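Nudix Hydrolase, RenU (Mycolicibacterium smegmatis, PDB 6UUF) is a magnesium-dependent hydrolase of the Nudix family, probably acting on nucleoside diphosphate derivatives such as NADH. Local coordinates at residues Gln85-Ala95 / Thr106-Ala114. The protein carries 3 engineered substitutions. Numbering follows the deposited sequence.
Sequences QLTVRTTVVTA and TYTTVIADA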
loop_
_atom_site.group_PDB
_atom_site.type_symbol
_atom_site.label_atom_id
_atom_site.label_comp_id
_atom_site.label_asym_id
_atom_site.label_seq_id
_atom_site.Cartn_x
_atom_site.Cartn_y
_atom_site.Cartn_z
ATOM N N GLN A 85 13.444 0.240 -10.486
ATOM C CA GLN A 85 14.055 -0.388 -9.310
ATOM C C GLN A 85 13.137 -1.318 -8.523
ATOM O O GLN A 85 13.510 -1.753 -7.431
ATOM C CB GLN A 85 14.612 0.673 -8.385
ATOM C CG GLN A 85 16.036 1.044 -8.727
ATOM C CD GLN A 85 16.368 2.439 -8.285
ATOM O OE1 GLN A 85 16.056 2.838 -7.156
ATOM N NE2 GLN A 85 17.002 3.201 -9.172
ATOM N N LEU A 86 11.957 -1.644 -9.040
ATOM C CA LEU A 86 11.121 -2.583 -8.314
ATOM C C LEU A 86 10.489 -3.601 -9.239
ATOM O O LEU A 86 10.486 -3.418 -10.447
ATOM C CB LEU A 86 10.078 -1.828 -7.490
ATOM C CG LEU A 86 9.144 -0.841 -8.210
ATOM C CD1 LEU A 86 7.972 -1.541 -8.874
ATOM C CD2 LEU A 86 8.640 0.216 -7.250
ATOM N N THR A 87 9.954 -4.663 -8.648
ATOM C CA THR A 87 9.353 -5.755 -9.409
ATOM C C THR A 87 8.030 -6.165 -8.792
ATOM O O THR A 87 8.009 -6.628 -7.659
ATOM C CB THR A 87 10.312 -6.958 -9.454
ATOM O OG1 THR A 87 11.517 -6.554 -10.107
ATOM C CG2 THR A 87 9.702 -8.119 -10.239
ATOM N N VAL A 88 6.938 -5.997 -9.538
ATOM C CA VAL A 88 5.616 -6.265 -8.993
ATOM C C VAL A 88 5.414 -7.771 -8.991
ATOM O O VAL A 88 5.688 -8.446 -9.996
ATOM C CB VAL A 88 4.509 -5.559 -9.797
ATOM C CG1 VAL A 88 3.122 -6.020 -9.337
ATOM C CG2 VAL A 88 4.633 -4.039 -9.677
ATOM N N ARG A 89 4.944 -8.302 -7.876
ATOM C CA ARG A 89 4.774 -9.765 -7.712
ATOM C C ARG A 89 3.308 -10.156 -7.898
ATOM O O ARG A 89 2.964 -10.837 -8.851
ATOM C CB ARG A 89 5.277 -10.214 -6.359
ATOM C CG ARG A 89 6.724 -9.859 -6.075
ATOM C CD ARG A 89 7.699 -10.477 -7.059
ATOM N NE ARG A 89 7.529 -11.935 -7.153
ATOM C CZ ARG A 89 8.021 -12.817 -6.290
ATOM N NH1 ARG A 89 8.721 -12.434 -5.220
ATOM N NH2 ARG A 89 7.796 -14.097 -6.491
ATOM N N THR A 90 2.425 -9.678 -7.052
ATOM C CA THR A 90 1.006 -9.993 -7.233
ATOM C C THR A 90 0.129 -8.901 -6.592
ATOM O O THR A 90 0.656 -7.926 -6.063
ATOM C CB THR A 90 0.693 -11.415 -6.628
ATOM O OG1 THR A 90 -0.600 -11.876 -7.042
ATOM C CG2 THR A 90 0.733 -11.394 -5.131
ATOM N N THR A 91 -1.197 -9.061 -6.693
ATOM C CA THR A 91 -2.158 -8.158 -6.086
ATOM C C THR A 91 -3.051 -8.984 -5.166
ATOM O O THR A 91 -3.402 -10.108 -5.503
ATOM C CB THR A 91 -3.046 -7.496 -7.141
ATOM O OG1 THR A 91 -3.810 -8.508 -7.794
ATOM C CG2 THR A 91 -2.192 -6.756 -8.195
ATOM N N VAL A 92 -3.416 -8.417 -4.028
ATOM C CA VAL A 92 -4.417 -8.977 -3.088
ATOM C C VAL A 92 -5.503 -7.921 -2.749
ATOM O O VAL A 92 -5.203 -6.805 -2.278
ATOM C CB VAL A 92 -3.750 -9.361 -1.761
ATOM C CG1 VAL A 92 -4.710 -10.181 -0.901
ATOM C CG2 VAL A 92 -2.466 -10.135 -2.020
ATOM N N VAL A 93 -6.756 -8.282 -2.974
ATOM C CA VAL A 93 -7.865 -7.431 -2.607
ATOM C C VAL A 93 -7.991 -7.545 -1.088
ATOM O O VAL A 93 -8.402 -8.584 -0.594
ATOM C CB VAL A 93 -9.165 -7.845 -3.308
ATOM C CG1 VAL A 93 -10.307 -6.941 -2.897
ATOM C CG2 VAL A 93 -9.003 -7.753 -4.807
ATOM N N THR A 94 -7.623 -6.469 -0.386
ATOM C CA THR A 94 -7.590 -6.403 1.073
ATOM C C THR A 94 -8.794 -5.704 1.682
ATOM O O THR A 94 -8.923 -5.680 2.892
ATOM C CB THR A 94 -6.286 -5.730 1.576
ATOM O OG1 THR A 94 -5.944 -4.626 0.739
ATOM C CG2 THR A 94 -5.131 -6.703 1.477
ATOM N N ALA A 95 -9.676 -5.143 0.850
ATOM C CA ALA A 95 -10.917 -4.539 1.314
ATOM C C ALA A 95 -11.903 -4.405 0.153
ATOM O O ALA A 95 -11.527 -4.031 -0.954
ATOM C CB ALA A 95 -10.653 -3.184 1.958
ATOM N N THR A 106 -13.004 -1.025 -3.697
ATOM C CA THR A 106 -12.007 -1.935 -3.161
ATOM C C THR A 106 -10.706 -1.218 -2.913
ATOM O O THR A 106 -10.393 -0.149 -3.515
ATOM C CB THR A 106 -11.725 -3.051 -4.183
ATOM O OG1 THR A 106 -11.344 -2.429 -5.410
ATOM C CG2 THR A 106 -12.929 -3.914 -4.416
ATOM N N TYR A 107 -9.925 -1.853 -2.053
ATOM C CA TYR A 107 -8.542 -1.529 -1.850
ATOM C C TYR A 107 -7.748 -2.765 -2.243
ATOM O O TYR A 107 -8.004 -3.872 -1.684
ATOM C CB TYR A 107 -8.238 -1.219 -0.367
ATOM C CG TYR A 107 -6.836 -0.696 -0.158
ATOM C CD1 TYR A 107 -5.743 -1.551 -0.085
ATOM C CD2 TYR A 107 -6.597 0.663 -0.012
ATOM C CE1 TYR A 107 -4.460 -1.073 0.074
ATOM C CE2 TYR A 107 -5.315 1.153 0.211
ATOM C CZ TYR A 107 -4.258 0.285 0.233
ATOM O OH TYR A 107 -3.009 0.793 0.423
ATOM N N THR A 108 -6.740 -2.542 -3.085
ATOM C CA THR A 108 -5.893 -3.583 -3.592
ATOM C C THR A 108 -4.464 -3.341 -3.163
ATOM O O THR A 108 -3.850 -2.312 -3.487
ATOM C CB THR A 108 -5.953 -3.661 -5.115
ATOM O OG1 THR A 108 -7.277 -3.941 -5.534
ATOM C CG2 THR A 108 -5.059 -4.778 -5.645
ATOM N N THR A 109 -3.917 -4.325 -2.457
ATOM C CA THR A 109 -2.513 -4.312 -2.060
ATOM C C THR A 109 -1.700 -4.970 -3.160
ATOM O O THR A 109 -1.987 -6.104 -3.596
ATOM C CB THR A 109 -2.286 -5.044 -0.705
ATOM O OG1 THR A 109 -2.989 -4.349 0.322
ATOM C CG2 THR A 109 -0.820 -5.074 -0.354
ATOM N N VAL A 110 -0.678 -4.251 -3.605
ATOM C CA VAL A 110 0.166 -4.706 -4.660
ATOM C C VAL A 110 1.498 -5.008 -3.977
ATOM O O VAL A 110 2.196 -4.090 -3.499
ATOM C CB VAL A 110 0.270 -3.612 -5.745
ATOM C CG1 VAL A 110 1.229 -3.988 -6.874
ATOM C CG2 VAL A 110 -1.111 -3.347 -6.345
ATOM N N ILE A 111 1.849 -6.296 -3.936
ATOM C CA ILE A 111 3.109 -6.763 -3.357
ATOM C C ILE A 111 4.235 -6.627 -4.388
ATOM O O ILE A 111 4.111 -7.096 -5.509
ATOM C CB ILE A 111 2.971 -8.247 -2.926
ATOM C CG1 ILE A 111 1.764 -8.383 -1.953
ATOM C CG2 ILE A 111 4.278 -8.750 -2.351
ATOM C CD1 ILE A 111 1.535 -9.760 -1.367
ATOM N N ALA A 112 5.342 -6.035 -4.009
ATOM C CA ALA A 112 6.465 -5.907 -4.927
ATOM C C ALA A 112 7.758 -6.081 -4.165
ATOM O O ALA A 112 7.764 -5.936 -2.929
ATOM C CB ALA A 112 6.453 -4.563 -5.634
ATOM N N ASP A 113 8.827 -6.411 -4.907
ATOM C CA ASP A 113 10.183 -6.579 -4.375
ATOM C C ASP A 113 11.210 -5.574 -4.945
ATOM O O ASP A 113 11.177 -5.205 -6.110
ATOM C CB ASP A 113 10.701 -7.943 -4.727
ATOM C CG ASP A 113 9.875 -9.069 -4.138
ATOM O OD1 ASP A 113 9.018 -8.865 -3.267
ATOM O OD2 ASP A 113 10.089 -10.200 -4.587
ATOM N N ALA A 114 12.119 -5.136 -4.093
ATOM C CA ALA A 114 13.335 -4.447 -4.521
ATOM C C ALA A 114 14.553 -5.295 -4.105
ATOM O O ALA A 114 14.472 -6.149 -3.184
ATOM C CB ALA A 114 13.412 -3.100 -3.850
#
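Arg89 and Asp113 form the one salt bridge between strands 87-95 and 106-113, and they illustrate how a classic beta bulge can place a charged side chain against the neighbouring strand. Arg89 NH1 donates to Asp113 OD2 at 2.7 Å from the syn side, somewhat out of the carboxylate plane, with the carboxylate at the edge of the guanidinium and the two planes 78° apart. The arginine chain bends at both chi2 and chi3, which brings its CD to 3.4 Å from Asp113 OD2 and lays its CG and CD against the carboxylate. Asp113 OD1 is taken by Arg29, whose guanidinium lies close to that of Arg89, so the carboxylate probably offsets two like charges; Arg89 NH1 also reaches Pro161 O. With an alanine in place of Arg89, Asp113 would probably lose one of its two cationic partners, keeping Arg29, and Pro161 O would lose this donor. The bulge itself is made by Arg89 and Thr90 together facing Ile111, where Arg89 N meets Ile111 O at 2.8 Å.

A second classic bulge sets Thr94 and Ala95 opposite Tyr107, whose carbonyl oxygen accepts from both backbone nitrogens. Thr94 OG1 sits between its backbone N and carbonyl carbon (chi1 40°), near the Tyr107 ring edge at 3.2 Å from CD1, and shares a hydrogen bond of 3.0 Å with Thr109 OG1. Between the bulges, Val92 and Thr109 exchange two backbone bonds, and Val92 CG2 packs on Ile111 CD1 at 4.1 Å. The other face carries Val88 CG1 against Val110 CG1, 3.7 Å apart.

This antiparallel hairpin belongs to the mixed sheet of the Nudix fold: strand 104-113 also runs parallel to 23-31, helix 67-79 covers the face of Val88 and Val110, and helix 144-158 covers that of Val92 and Ile111.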